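Local coordinates for protein arabinan endo-1,5-alpha-l-arabinosidase A (Cellvibrio cellulosa, PDB 1GYE) that hydrolyses alpha-1,5-linked arabinan of the plant cell wall, releasing almost exclusively arabinotriose, with a five-blade beta-propeller of glycoside hydrolase family 43, at residues W17-T22 with V35-S40; K52-S57 with T87-V92; S79-G84 with N124-A129. All blocks are in the same frame, centred on the assembly; numbering follows the deposited sequence.

Interaction 1: W17-T22 with V35-S40; sequences WYLFST and VNWRYS. With AHR (alpha-L-arabinofuranose), chain B.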
ATOM      1  N   TRP A  17      17.416  -5.764  -4.336  1.00 16.32           N
ATOM      2  CA  TRP A  17      16.061  -5.450  -3.866  1.00 16.87           C
ATOM      3  C   TRP A  17      16.025  -4.246  -2.914  1.00 16.18           C
ATOM      4  O   TRP A  17      16.941  -4.008  -2.161  1.00 15.43           O
ATOM      5  CB  TRP A  17      15.360  -6.668  -3.214  1.00 17.19           C
ATOM      6  CG  TRP A  17      15.577  -8.012  -3.911  1.00 18.38           C
ATOM      7  CD1 TRP A  17      16.588  -8.908  -3.681  1.00 17.33           C
ATOM      8  CD2 TRP A  17      14.749  -8.592  -4.921  1.00 18.32           C
ATOM      9  NE1 TRP A  17      16.444 -10.000  -4.500  1.00 18.45           N
ATOM     10  CE2 TRP A  17      15.326  -9.835  -5.275  1.00 17.80           C
ATOM     11  CE3 TRP A  17      13.574  -8.185  -5.565  1.00 18.30           C
ATOM     12  CZ2 TRP A  17      14.780 -10.670  -6.248  1.00 16.55           C
ATOM     13  CZ3 TRP A  17      13.032  -9.003  -6.517  1.00 19.47           C
ATOM     14  CH2 TRP A  17      13.642 -10.243  -6.860  1.00 18.98           C
ATOM     15  N   TYR A  18      14.920  -3.521  -2.959  1.00 16.40           N
ATOM     16  CA  TYR A  18      14.739  -2.334  -2.165  1.00 16.51           C
ATOM     17  C   TYR A  18      13.366  -2.421  -1.536  1.00 16.88           C
ATOM     18  O   TYR A  18      12.383  -2.884  -2.154  1.00 16.59           O
ATOM     19  CB  TYR A  18      14.876  -1.101  -3.044  1.00 16.20           C
ATOM     20  CG  TYR A  18      16.304  -0.839  -3.498  1.00 16.71           C
ATOM     21  CD1 TYR A  18      16.748  -1.274  -4.750  1.00 17.99           C
ATOM     22  CD2 TYR A  18      17.228  -0.164  -2.667  1.00 16.29           C
ATOM     23  CE1 TYR A  18      18.082  -1.023  -5.190  1.00 17.95           C
ATOM     24  CE2 TYR A  18      18.574   0.096  -3.088  1.00 15.59           C
ATOM     25  CZ  TYR A  18      18.998  -0.331  -4.355  1.00 18.18           C
ATOM     26  OH  TYR A  18      20.319  -0.102  -4.801  1.00 16.72           O
ATOM     27  N   LEU A  19      13.322  -2.033  -0.275  1.00 16.52           N
ATOM     28  CA  LEU A  19      12.134  -2.179   0.539  1.00 16.51           C
ATOM     29  C   LEU A  19      11.812  -0.768   1.021  1.00 17.14           C
ATOM     30  O   LEU A  19      12.721  -0.053   1.488  1.00 18.17           O
ATOM     31  CB  LEU A  19      12.463  -3.104   1.722  1.00 15.87           C
ATOM     32  CG  LEU A  19      11.503  -3.300   2.908  1.00 15.52           C
ATOM     33  CD1 LEU A  19      10.076  -3.720   2.477  1.00 10.59           C
ATOM     34  CD2 LEU A  19      12.099  -4.304   3.908  1.00 13.56           C
ATOM     35  N   PHE A  20      10.563  -0.346   0.864  1.00 17.02           N
ATOM     36  CA  PHE A  20      10.113   0.945   1.367  1.00 17.43           C
ATOM     37  C   PHE A  20       9.050   0.721   2.431  1.00 18.43           C
ATOM     38  O   PHE A  20       8.091  -0.085   2.259  1.00 19.35           O
ATOM     39  CB  PHE A  20       9.571   1.851   0.239  1.00 17.05           C
ATOM     40  CG  PHE A  20      10.536   2.045  -0.903  1.00 15.86           C
ATOM     41  CD1 PHE A  20      10.831   0.996  -1.780  1.00 15.81           C
ATOM     42  CD2 PHE A  20      11.152   3.267  -1.104  1.00 15.60           C
ATOM     43  CE1 PHE A  20      11.747   1.178  -2.834  1.00 14.46           C
ATOM     44  CE2 PHE A  20      12.079   3.469  -2.143  1.00 14.33           C
ATOM     45  CZ  PHE A  20      12.363   2.432  -3.014  1.00 15.15           C
ATOM     46  N   SER A  21       9.215   1.424   3.542  1.00 18.62           N
ATOM     47  CA  SER A  21       8.296   1.294   4.668  1.00 17.77           C
ATOM     48  C   SER A  21       7.803   2.647   5.116  1.00 18.11           C
ATOM     49  O   SER A  21       8.530   3.672   5.035  1.00 17.18           O
ATOM     50  CB  SER A  21       9.043   0.630   5.853  1.00 17.82           C
ATOM     51  OG  SER A  21       8.212   0.513   6.990  1.00 14.89           O
ATOM     52  N   THR A  22       6.588   2.644   5.660  1.00 18.25           N
ATOM     53  CA  THR A  22       6.150   3.754   6.501  1.00 17.70           C
ATOM     54  C   THR A  22       7.295   4.108   7.488  1.00 17.69           C
ATOM     55  O   THR A  22       7.887   3.234   8.134  1.00 17.51           O
ATOM     56  CB  THR A  22       4.846   3.337   7.253  1.00 18.44           C
ATOM     57  OG1 THR A  22       3.687   3.327   6.356  1.00 17.42           O
ATOM     58  CG2 THR A  22       4.508   4.339   8.368  1.00 16.16           C
ATOM     59  N   VAL A  35      16.034 -11.525   2.152  1.00 16.47           N
ATOM     60  CA  VAL A  35      16.033 -12.024   3.540  1.00 16.29           C
ATOM     61  C   VAL A  35      16.862 -11.088   4.426  1.00 16.16           C
ATOM     62  O   VAL A  35      16.383 -10.620   5.462  1.00 16.11           O
ATOM     63  CB  VAL A  35      16.575 -13.516   3.654  1.00 16.39           C
ATOM     64  CG1 VAL A  35      16.826 -13.932   5.103  1.00 15.11           C
ATOM     65  CG2 VAL A  35      15.614 -14.529   2.989  1.00 16.52           C
ATOM     66  N   ASN A  36      18.090 -10.810   3.988  1.00 15.99           N
ATOM     67  CA  ASN A  36      19.052  -9.980   4.730  1.00 16.02           C
ATOM     68  C   ASN A  36      19.102  -8.540   4.246  1.00 16.51           C
ATOM     69  O   ASN A  36      19.503  -8.273   3.109  1.00 16.76           O
ATOM     70  CB  ASN A  36      20.454 -10.593   4.659  1.00 15.43           C
ATOM     71  CG  ASN A  36      20.480 -12.020   5.140  1.00 14.24           C
ATOM     72  OD1 ASN A  36      20.233 -12.291   6.307  1.00 12.73           O
ATOM     73  ND2 ASN A  36      20.751 -12.946   4.234  1.00 13.15           N
ATOM     74  N   TRP A  37      18.730  -7.619   5.134  1.00 17.07           N
ATOM     75  CA  TRP A  37      18.484  -6.212   4.776  1.00 17.90           C
ATOM     76  C   TRP A  37      19.367  -5.207   5.543  1.00 18.68           C
ATOM     77  O   TRP A  37      19.391  -5.204   6.780  1.00 18.93           O
ATOM     78  CB  TRP A  37      17.012  -5.842   5.031  1.00 17.19           C
ATOM     79  CG  TRP A  37      16.015  -6.649   4.284  1.00 16.65           C
ATOM     80  CD1 TRP A  37      15.374  -7.788   4.714  1.00 15.01           C
ATOM     81  CD2 TRP A  37      15.525  -6.385   2.975  1.00 15.34           C
ATOM     82  NE1 TRP A  37      14.507  -8.228   3.749  1.00 14.87           N
ATOM     83  CE2 TRP A  37      14.580  -7.388   2.670  1.00 15.15           C
ATOM     84  CE3 TRP A  37      15.778  -5.388   2.027  1.00 15.18           C
ATOM     85  CZ2 TRP A  37      13.897  -7.426   1.463  1.00 16.17           C
ATOM     86  CZ3 TRP A  37      15.114  -5.426   0.826  1.00 16.14           C
ATOM     87  CH2 TRP A  37      14.179  -6.438   0.551  1.00 16.93           C
ATOM     88  N   ARG A  38      20.068  -4.346   4.814  1.00 19.51           N
ATOM     89  CA  ARG A  38      20.751  -3.222   5.449  1.00 20.68           C
ATOM     90  C   ARG A  38      19.978  -1.911   5.269  1.00 20.59           C
ATOM     91  O   ARG A  38      19.294  -1.711   4.261  1.00 20.75           O
ATOM     92  CB  ARG A  38      22.200  -3.095   4.969  1.00 21.21           C
ATOM     93  CG  ARG A  38      22.422  -3.230   3.459  1.00 22.76           C
ATOM     94  CD  ARG A  38      23.723  -2.578   2.981  1.00 24.07           C
ATOM     95  NE  ARG A  38      24.880  -3.345   3.417  1.00 25.59           N
ATOM     96  CZ  ARG A  38      25.620  -3.055   4.487  1.00 27.91           C
ATOM     97  NH1 ARG A  38      25.323  -1.999   5.249  1.00 28.84           N
ATOM     98  NH2 ARG A  38      26.666  -3.820   4.798  1.00 26.35           N
ATOM     99  N   TYR A  39      20.055  -1.030   6.258  1.00 20.43           N
ATOM    100  CA  TYR A  39      19.467   0.293   6.089  1.00 20.07           C
ATOM    101  C   TYR A  39      20.097   0.939   4.846  1.00 19.72           C
ATOM    102  O   TYR A  39      21.339   0.932   4.705  1.00 19.21           O
ATOM    103  CB  TYR A  39      19.718   1.157   7.333  1.00 20.06           C
ATOM    104  CG  TYR A  39      19.135   2.560   7.243  1.00 20.47           C
ATOM    105  CD1 TYR A  39      17.748   2.769   7.322  1.00 18.36           C
ATOM    106  CD2 TYR A  39      19.980   3.685   7.091  1.00 18.80           C
ATOM    107  CE1 TYR A  39      17.216   4.058   7.248  1.00 19.16           C
ATOM    108  CE2 TYR A  39      19.461   4.971   7.023  1.00 19.06           C
ATOM    109  CZ  TYR A  39      18.078   5.155   7.090  1.00 20.42           C
ATOM    110  OH  TYR A  39      17.554   6.431   7.023  1.00 21.65           O
ATOM    111  N   SER A  40      19.257   1.467   3.948  1.00 18.63           N
ATOM    112  CA  SER A  40      19.765   2.124   2.748  1.00 18.50           C
ATOM    113  C   SER A  40      19.682   3.649   2.832  1.00 18.74           C
ATOM    114  O   SER A  40      20.682   4.319   2.612  1.00 18.41           O
ATOM    115  CB  SER A  40      19.093   1.583   1.483  1.00 18.49           C
ATOM    116  OG  SER A  40      19.296   2.440   0.369  1.00 18.43           O
TER
HETATM  117  O5  AHR B   6       7.900  -0.444  11.666  0.50 24.22           O
HETATM  118  C5  AHR B   6       8.160   0.832  11.033  0.50 23.91           C
HETATM  119  C4  AHR B   6       7.621   1.940  11.930  0.50 24.36           C
HETATM  120  O4  AHR B   6       6.272   1.701  12.381  0.50 26.21           O
HETATM  121  C3  AHR B   6       7.580   3.273  11.252  0.50 24.76           C
HETATM  122  O3  AHR B   6       8.788   3.887  11.648  0.50 26.00           O
HETATM  123  C2  AHR B   6       6.459   3.939  12.009  0.50 25.42           C
HETATM  124  O2  AHR B   6       5.906   5.009  11.277  0.50 27.23           O
HETATM  125  C1  AHR B   6       5.457   2.854  12.275  0.50 25.10           C
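Leu-19 lies over one face of the Trp-37 indole, joining the second and fourth strands of a blade of the five-blade beta-propeller. Leu-19 CB makes the nearest approach, 3.6 Å from Trp-37 CZ3, and forms a CH-pi contact 4.1 Å from the centroid of the six-membered ring, 28° off its normal. With CG of Leu-19 anti to the backbone N (chi1 170°), the branch continues over the same face and CD2 stands 4.0 Å above the plane of the Trp-37 ring. The two side chains cross at about a right angle. Trp-17 adds a further apolar touch, its CB 4.0 Å from Trp-37 CH2, while its own indole leads off to an edge-to-face meeting with Trp-266 and a cation-pi contact with Arg-34. Between these two residues, Tyr-18 points the other way, and Ser-40 OG sits at the edge of its ring, 4.2 Å from Tyr-18 CE2. No hydrogen bond links the segments. Strand 27-31 runs between them in the sheet, and the blade's twist sets the two short strands at 65° with axes 8.8 Å apart. Met-10 of strand 9-13 and Tyr-310 also pack on Trp-37, and a weak bond from NE1 to the carbonyl of Arg-34 helps fix the indole. Beyond the apolar part, strand 16-24 runs inward to the substrate cleft. There Thr-22 OG1 is hydrogen-bonded to Ala-64 N and to Asp-7 OD2, the probable catalytic proton acceptor, and Thr-22 CG2 lies 3.3 Å from O2 of an arabinofuranose.

Interaction 2: K52-S57 with T87-V92; sequences KRVSPS and TSAIGV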
ATOM      1  N   LYS A  52       3.382  20.139   6.728  1.00 17.83           N
ATOM      2  CA  LYS A  52       2.740  20.755   7.880  1.00 19.19           C
ATOM      3  C   LYS A  52       1.532  21.651   7.477  1.00 19.63           C
ATOM      4  O   LYS A  52       0.657  22.004   8.297  1.00 19.66           O
ATOM      5  CB  LYS A  52       3.784  21.545   8.718  1.00 19.36           C
ATOM      6  CG  LYS A  52       4.753  20.634   9.546  1.00 21.51           C
ATOM      7  CD  LYS A  52       5.197  21.309  10.890  1.00 28.05           C
ATOM      8  CE  LYS A  52       5.902  20.353  11.903  1.00 28.55           C
ATOM      9  NZ  LYS A  52       7.286  19.932  11.462  1.00 28.44           N
ATOM     10  N   ARG A  53       1.489  22.048   6.219  1.00 19.64           N
ATOM     11  CA  ARG A  53       0.350  22.796   5.719  1.00 20.74           C
ATOM     12  C   ARG A  53      -0.917  21.825   5.635  1.00 20.93           C
ATOM     13  O   ARG A  53      -1.989  22.108   6.168  1.00 21.41           O
ATOM     14  CB  ARG A  53       0.767  23.403   4.385  1.00 20.63           C
ATOM     15  CG  ARG A  53      -0.114  24.473   3.814  1.00 24.68           C
ATOM     16  CD  ARG A  53      -0.797  24.032   2.524  1.00 29.96           C
ATOM     17  NE  ARG A  53      -2.081  23.389   2.848  1.00 29.19           N
ATOM     18  CZ  ARG A  53      -2.669  22.405   2.145  1.00 30.29           C
ATOM     19  NH1 ARG A  53      -2.095  21.890   1.039  1.00 27.38           N
ATOM     20  NH2 ARG A  53      -3.846  21.934   2.572  1.00 28.15           N
ATOM     21  N   VAL A  54      -0.745  20.651   5.062  1.00 19.84           N
ATOM     22  CA  VAL A  54      -1.799  19.664   5.015  1.00 20.53           C
ATOM     23  C   VAL A  54      -2.098  19.106   6.417  1.00 21.29           C
ATOM     24  O   VAL A  54      -3.262  18.944   6.780  1.00 22.24           O
ATOM     25  CB  VAL A  54      -1.420  18.501   4.011  1.00 20.47           C
ATOM     26  CG1 VAL A  54      -2.234  17.242   4.236  1.00 18.64           C
ATOM     27  CG2 VAL A  54      -1.468  18.985   2.556  1.00 18.71           C
ATOM     28  N   SER A  55      -1.070  18.788   7.197  1.00 20.86           N
ATOM     29  CA  SER A  55      -1.332  18.218   8.520  1.00 21.49           C
ATOM     30  C   SER A  55      -0.427  18.808   9.625  1.00 21.30           C
ATOM     31  O   SER A  55       0.718  18.399   9.784  1.00 21.92           O
ATOM     32  CB  SER A  55      -1.325  16.672   8.475  1.00 21.17           C
ATOM     33  OG  SER A  55      -0.463  16.115   9.451  1.00 20.37           O
ATOM     34  N   PRO A  56      -0.936  19.799  10.340  1.00 20.89           N
ATOM     35  CA  PRO A  56      -0.140  20.573  11.326  1.00 21.82           C
ATOM     36  C   PRO A  56       0.462  19.778  12.508  1.00 22.07           C
ATOM     37  O   PRO A  56       1.479  20.209  13.061  1.00 22.77           O
ATOM     38  CB  PRO A  56      -1.137  21.634  11.857  1.00 21.50           C
ATOM     39  CG  PRO A  56      -2.290  21.659  10.811  1.00 21.46           C
ATOM     40  CD  PRO A  56      -2.313  20.288  10.207  1.00 21.02           C
ATOM     41  N   SER A  57      -0.173  18.668  12.888  1.00 22.22           N
ATOM     42  CA  SER A  57       0.303  17.748  13.937  1.00 22.21           C
ATOM     43  C   SER A  57       1.444  16.798  13.444  1.00 21.01           C
ATOM     44  O   SER A  57       2.129  16.191  14.272  1.00 20.49           O
ATOM     45  CB  SER A  57      -0.879  16.915  14.470  1.00 22.67           C
ATOM     46  OG  SER A  57      -1.531  16.248  13.363  1.00 26.44           O
ATOM     47  N   THR A  87      -7.428  14.925   6.976  1.00 13.93           N
ATOM     48  CA  THR A  87      -6.544  15.976   6.513  1.00 14.22           C
ATOM     49  C   THR A  87      -5.299  15.239   6.020  1.00 14.71           C
ATOM     50  O   THR A  87      -4.366  14.947   6.804  1.00 14.87           O
ATOM     51  CB  THR A  87      -6.138  16.915   7.643  1.00 13.93           C
ATOM     52  OG1 THR A  87      -5.546  16.113   8.668  1.00 15.44           O
ATOM     53  CG2 THR A  87      -7.374  17.610   8.312  1.00 11.23           C
ATOM     54  N   SER A  88      -5.287  14.941   4.724  1.00 14.36           N
ATOM     55  CA  SER A  88      -4.277  14.066   4.183  1.00 15.89           C
ATOM     56  C   SER A  88      -3.957  14.444   2.747  1.00 15.84           C
ATOM     57  O   SER A  88      -4.809  15.023   2.048  1.00 16.20           O
ATOM     58  CB  SER A  88      -4.772  12.613   4.218  1.00 15.89           C
ATOM     59  OG  SER A  88      -5.098  12.218   5.536  1.00 18.67           O
ATOM     60  N   ALA A  89      -2.747  14.089   2.303  1.00 15.23           N
ATOM     61  CA  ALA A  89      -2.400  14.208   0.887  1.00 15.26           C
ATOM     62  C   ALA A  89      -1.382  13.168   0.499  1.00 15.61           C
ATOM     63  O   ALA A  89      -0.588  12.704   1.318  1.00 15.53           O
ATOM     64  CB  ALA A  89      -1.902  15.558   0.566  1.00 14.86           C
ATOM     65  N   ILE A  90      -1.448  12.768  -0.751  1.00 15.44           N
ATOM     66  CA  ILE A  90      -0.485  11.848  -1.290  1.00 15.59           C
ATOM     67  C   ILE A  90       0.375  12.657  -2.227  1.00 15.63           C
ATOM     68  O   ILE A  90      -0.147  13.334  -3.137  1.00 15.33           O
ATOM     69  CB  ILE A  90      -1.153  10.714  -2.054  1.00 15.05           C
ATOM     70  CG1 ILE A  90      -1.923   9.825  -1.100  1.00 15.75           C
ATOM     71  CG2 ILE A  90      -0.118   9.827  -2.765  1.00 15.15           C
ATOM     72  CD1 ILE A  90      -3.026   8.980  -1.857  1.00 13.73           C
ATOM     73  N   GLY A  91       1.683  12.557  -2.009  1.00 15.42           N
ATOM     74  CA  GLY A  91       2.669  13.168  -2.890  1.00 16.05           C
ATOM     75  C   GLY A  91       3.554  12.160  -3.645  1.00 16.94           C
ATOM     76  O   GLY A  91       3.474  10.912  -3.425  1.00 17.48           O
ATOM     77  N   VAL A  92       4.399  12.668  -4.546  1.00 15.77           N
ATOM     78  CA  VAL A  92       5.337  11.776  -5.135  1.00 16.11           C
ATOM     79  C   VAL A  92       6.707  12.377  -5.315  1.00 16.53           C
ATOM     80  O   VAL A  92       6.875  13.565  -5.592  1.00 18.00           O
ATOM     81  CB  VAL A  92       4.811  11.154  -6.412  1.00 16.37           C
ATOM     82  CG1 VAL A  92       4.765  12.175  -7.578  1.00 15.08           C
ATOM     83  CG2 VAL A  92       5.637   9.911  -6.749  1.00 17.33           C
TER
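Val-54, the last residue of the short helix 51-54, presses its two methyl groups onto the backbone and side chain at the start of strand 88-95. CG1, anti to the backbone N (chi1 161°), points at the peptide between Ser-88 and Ala-89, with Val-54 CG1 3.6 Å from Ser-88 C. The other branch meets a methyl: Val-54 CG2 is 4.0 Å from Ala-89 CB. Beside these methyl contacts the interface becomes mixed. The carbonyl oxygen of Val-54 lies 3.6 Å from Thr-87 CB, and Ser-55 CB comes within 3.9 Å of Thr-87 O, with no hydrogen bond between the segments. Ser-55, the first residue to leave the helical conformation, turns its hydroxyl instead to the carbonyl of Ser-81. Glu-115 of strand 108-116 packs on both Val-54 and Ala-89.

The solvent side is looser. Lys-52, Arg-53, Pro-56 and Ser-57 are exposed and make no contact with 87-92; the two basic side chains form salt bridges elsewhere, Lys-52 NZ to Glu-47 OE2 and Arg-53 NH2 to Glu-115 OE2.

Helix 51-54 belongs to the connection that leaves strand 36-42, the last of one four-stranded blade, and enters strand 61-70, the first of the next. By packing on the third strand of the blade it leads into, it forms part of the blade-to-blade connection of a beta-propeller.

Interaction 3: S79-G84 with N124-A129; sequences SVSAFG and NAIAPA. With AHR (alpha-L-arabinofuranose), chain C; AHR (alpha-L-arabinofuranose), chain D.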
ATOM      1  N   SER A  79       2.383   9.256   1.818  1.00 17.88           N
ATOM      2  CA  SER A  79       1.188   9.869   2.418  1.00 17.74           C
ATOM      3  C   SER A  79       1.512  10.731   3.622  1.00 16.80           C
ATOM      4  O   SER A  79       2.136  10.255   4.565  1.00 17.91           O
ATOM      5  CB  SER A  79       0.192   8.781   2.895  1.00 17.89           C
ATOM      6  OG  SER A  79      -0.086   7.809   1.905  1.00 19.33           O
ATOM      7  N   VAL A  80       1.084  11.984   3.579  1.00 16.69           N
ATOM      8  CA  VAL A  80       1.073  12.897   4.719  1.00 16.79           C
ATOM      9  C   VAL A  80      -0.338  12.899   5.377  1.00 17.73           C
ATOM     10  O   VAL A  80      -1.358  13.023   4.687  1.00 19.36           O
ATOM     11  CB  VAL A  80       1.501  14.337   4.253  1.00 17.11           C
ATOM     12  CG1 VAL A  80       1.492  15.323   5.402  1.00 16.40           C
ATOM     13  CG2 VAL A  80       2.899  14.353   3.600  1.00 14.40           C
ATOM     14  N   SER A  81      -0.438  12.742   6.695  1.00 17.65           N
ATOM     15  CA  SER A  81      -1.755  12.565   7.318  1.00 17.21           C
ATOM     16  C   SER A  81      -1.712  12.771   8.821  1.00 17.06           C
ATOM     17  O   SER A  81      -0.678  13.153   9.361  1.00 16.23           O
ATOM     18  CB  SER A  81      -2.295  11.155   7.050  1.00 17.97           C
ATOM     19  OG  SER A  81      -3.718  11.078   7.278  1.00 18.21           O
ATOM     20  N   ALA A  82      -2.847  12.549   9.489  1.00 16.57           N
ATOM     21  CA  ALA A  82      -2.873  12.528  10.955  1.00 17.17           C
ATOM     22  C   ALA A  82      -3.805  11.421  11.399  1.00 17.54           C
ATOM     23  O   ALA A  82      -4.774  11.105  10.701  1.00 18.05           O
ATOM     24  CB  ALA A  82      -3.320  13.847  11.539  1.00 16.82           C
ATOM     25  N   PHE A  83      -3.515  10.858  12.558  1.00 17.48           N
ATOM     26  CA  PHE A  83      -4.241   9.713  13.021  1.00 18.76           C
ATOM     27  C   PHE A  83      -5.708  10.004  13.148  1.00 18.03           C
ATOM     28  O   PHE A  83      -6.091  10.922  13.880  1.00 18.90           O
ATOM     29  CB  PHE A  83      -3.751   9.242  14.397  1.00 19.86           C
ATOM     30  CG  PHE A  83      -4.274   7.861  14.770  1.00 24.10           C
ATOM     31  CD1 PHE A  83      -4.337   6.843  13.801  1.00 26.82           C
ATOM     32  CD2 PHE A  83      -4.696   7.571  16.075  1.00 30.80           C
ATOM     33  CE1 PHE A  83      -4.818   5.553  14.110  1.00 29.41           C
ATOM     34  CE2 PHE A  83      -5.184   6.263  16.407  1.00 33.78           C
ATOM     35  CZ  PHE A  83      -5.247   5.261  15.401  1.00 32.66           C
ATOM     36  N   GLY A  84      -6.513   9.158  12.517  1.00 16.77           N
ATOM     37  CA  GLY A  84      -7.953   9.277  12.576  1.00 16.47           C
ATOM     38  C   GLY A  84      -8.571  10.502  11.899  1.00 15.81           C
ATOM     39  O   GLY A  84      -9.730  10.811  12.179  1.00 14.37           O
ATOM     40  N   ASN A 124     -10.030   9.417   2.146  1.00 15.68           N
ATOM     41  CA  ASN A 124      -8.885   9.851   2.893  1.00 14.62           C
ATOM     42  C   ASN A 124      -7.704   9.625   1.996  1.00 14.65           C
ATOM     43  O   ASN A 124      -7.420   8.489   1.667  1.00 14.89           O
ATOM     44  CB  ASN A 124      -8.761   8.951   4.115  1.00 15.31           C
ATOM     45  CG  ASN A 124      -7.748   9.463   5.097  1.00 18.47           C
ATOM     46  OD1 ASN A 124      -7.180  10.562   4.919  1.00 21.84           O
ATOM     47  ND2 ASN A 124      -7.513   8.691   6.169  1.00 22.39           N
ATOM     48  N   ALA A 125      -7.036  10.684   1.533  1.00 14.72           N
ATOM     49  CA  ALA A 125      -5.933  10.513   0.577  1.00 13.74           C
ATOM     50  C   ALA A 125      -4.680   9.937   1.253  1.00 14.68           C
ATOM     51  O   ALA A 125      -3.687  10.630   1.438  1.00 12.88           O
ATOM     52  CB  ALA A 125      -5.601  11.845  -0.092  1.00 14.54           C
ATOM     53  N   ILE A 126      -4.750   8.675   1.656  1.00 15.39           N
ATOM     54  CA  ILE A 126      -3.563   7.913   2.006  1.00 15.58           C
ATOM     55  C   ILE A 126      -3.494   6.592   1.230  1.00 16.09           C
ATOM     56  O   ILE A 126      -4.480   6.168   0.603  1.00 16.52           O
ATOM     57  CB  ILE A 126      -3.480   7.658   3.531  1.00 15.90           C
ATOM     58  CG1 ILE A 126      -4.597   6.742   3.989  1.00 15.90           C
ATOM     59  CG2 ILE A 126      -3.470   8.999   4.372  1.00 14.32           C
ATOM     60  CD1 ILE A 126      -4.389   6.313   5.428  1.00 17.07           C
ATOM     61  N   ALA A 127      -2.296   5.994   1.228  1.00 15.56           N
ATOM     62  CA  ALA A 127      -2.066   4.615   0.849  1.00 14.68           C
ATOM     63  C   ALA A 127      -2.189   4.377  -0.592  1.00 15.41           C
ATOM     64  O   ALA A 127      -2.985   3.538  -1.006  1.00 17.05           O
ATOM     65  CB  ALA A 127      -2.982   3.694   1.596  1.00 14.10           C
ATOM     66  N   PRO A 128      -1.415   5.100  -1.391  1.00 16.00           N
ATOM     67  CA  PRO A 128      -1.515   4.974  -2.855  1.00 16.21           C
ATOM     68  C   PRO A 128      -1.019   3.616  -3.330  1.00 16.27           C
ATOM     69  O   PRO A 128      -0.224   3.001  -2.628  1.00 16.80           O
ATOM     70  CB  PRO A 128      -0.595   6.060  -3.360  1.00 15.50           C
ATOM     71  CG  PRO A 128       0.401   6.187  -2.228  1.00 16.61           C
ATOM     72  CD  PRO A 128      -0.425   6.106  -0.970  1.00 15.71           C
ATOM     73  N   ALA A 129      -1.532   3.164  -4.466  1.00 16.36           N
ATOM     74  CA  ALA A 129      -0.919   2.066  -5.242  1.00 17.20           C
ATOM     75  C   ALA A 129      -1.059   2.382  -6.730  1.00 17.27           C
ATOM     76  O   ALA A 129      -2.141   2.884  -7.156  1.00 18.42           O
ATOM     77  CB  ALA A 129      -1.533   0.690  -4.910  1.00 16.49           C
TER
HETATM   78  O5  AHR C   3      -4.194   3.832  10.683  0.50 24.27           O
HETATM   79  C5  AHR C   3      -4.863   4.558   9.703  0.50 20.93           C
HETATM   80  C4  AHR C   3      -5.778   5.431  10.499  0.50 20.72           C
HETATM   81  O4  AHR C   3      -6.955   4.708  10.807  0.50 18.94           O
HETATM   82  C3  AHR C   3      -6.120   6.599   9.627  0.50 19.04           C
HETATM   83  O3  AHR C   3      -5.750   7.760  10.360  0.50 15.92           O
HETATM   84  C2  AHR C   3      -7.612   6.510   9.440  0.50 18.46           C
HETATM   85  O2  AHR C   3      -7.848   6.317   8.046  0.50 15.24           O
HETATM   86  C1  AHR C   3      -8.091   5.363  10.297  0.50 18.44           C
HETATM   87  O5  AHR D   1      -9.889   7.256  16.125  0.50 44.53           O
HETATM   88  C5  AHR D   1      -9.076   8.380  15.746  0.50 48.03           C
HETATM   89  C4  AHR D   1      -9.228   9.513  16.751  0.50 51.19           C
HETATM   90  O4  AHR D   1      -9.623  10.679  16.027  0.50 52.59           O
HETATM   91  C3  AHR D   1      -7.897   9.897  17.403  0.50 52.01           C
HETATM   92  O3  AHR D   1      -7.807   9.566  18.788  0.50 54.21           O
HETATM   93  C2  AHR D   1      -7.842  11.392  17.258  0.50 52.09           C
HETATM   94  O2  AHR D   1      -6.491  11.848  17.310  0.50 53.87           O
HETATM   95  C1  AHR D   1      -8.459  11.491  15.883  0.50 51.88           C
HETATM   96  O1  AHR D   1      -8.799  12.815  15.484  0.50 53.57           O
HETATM   97  O   HOH W   1      -5.461   9.307   8.349  1.00 39.86           O
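The arabinan-binding cleft of the propeller is lined here by the end of strand 73-80 and the loop that enters the next blade, joined at Ser-79 and Ala-127. Ala-127 N donates a nearly straight bond to Ser-79 OG (2.9 Å, 172°), and the same hydroxyl is hydrogen-bonded to Trp-63 O. With OG anti to the carbonyl carbon (chi1 -50°), Ser-79 also reaches Pro-128, where CD is 3.4 Å from OG. Alongside, the CG2 methyl of Ile-126 rests 3.6 Å from Ser-81 CB.

Toward the substrate a water bridges the segments. It lies 2.7 Å from Ser-81 OG, accepts a bond from Asn-124 ND2 (3.1 Å), donates to Ala-82 O, and is 2.6 Å from O3 of an arabinofuranose. Gly-84 N donates to that sugar O3 (2.7 Å, 147°), whereas Asn-124 ND2 makes a weak bond to its O2 (3.0 Å). Ser-88 OG, hydrogen-bonded to both Ser-81 OG and Asn-124 OD1, helps position the amide.

Sugar O3 is therefore gripped by a backbone N-H and a water, so both segments take part in holding this sugar, 79-84 through the Gly-84 N-H and 124-129 through the shared water and a weak amide bond.

Overall arrangement
All three contacts are largely buried, but their chemistry follows their place in the propeller. Interaction 1 is apolar packing across one blade, and interaction 2 sets the helix of the inter-blade connection against the following blade, with an exposed, charged outer side. Interaction 3 lies nearer the chain centre, about 10 Å from it against 16 and 17 Å, and is polar and water-bridged where sugar binds. Interaction 2 uses strand 88-95 and interaction 3 its sheet neighbour 73-80, and they touch directly through Ser-88. Interaction 1 touches neither, its centre being about 25 and 22 Å from theirs, yet its strand 16-24 reaches the same cleft through Thr-22.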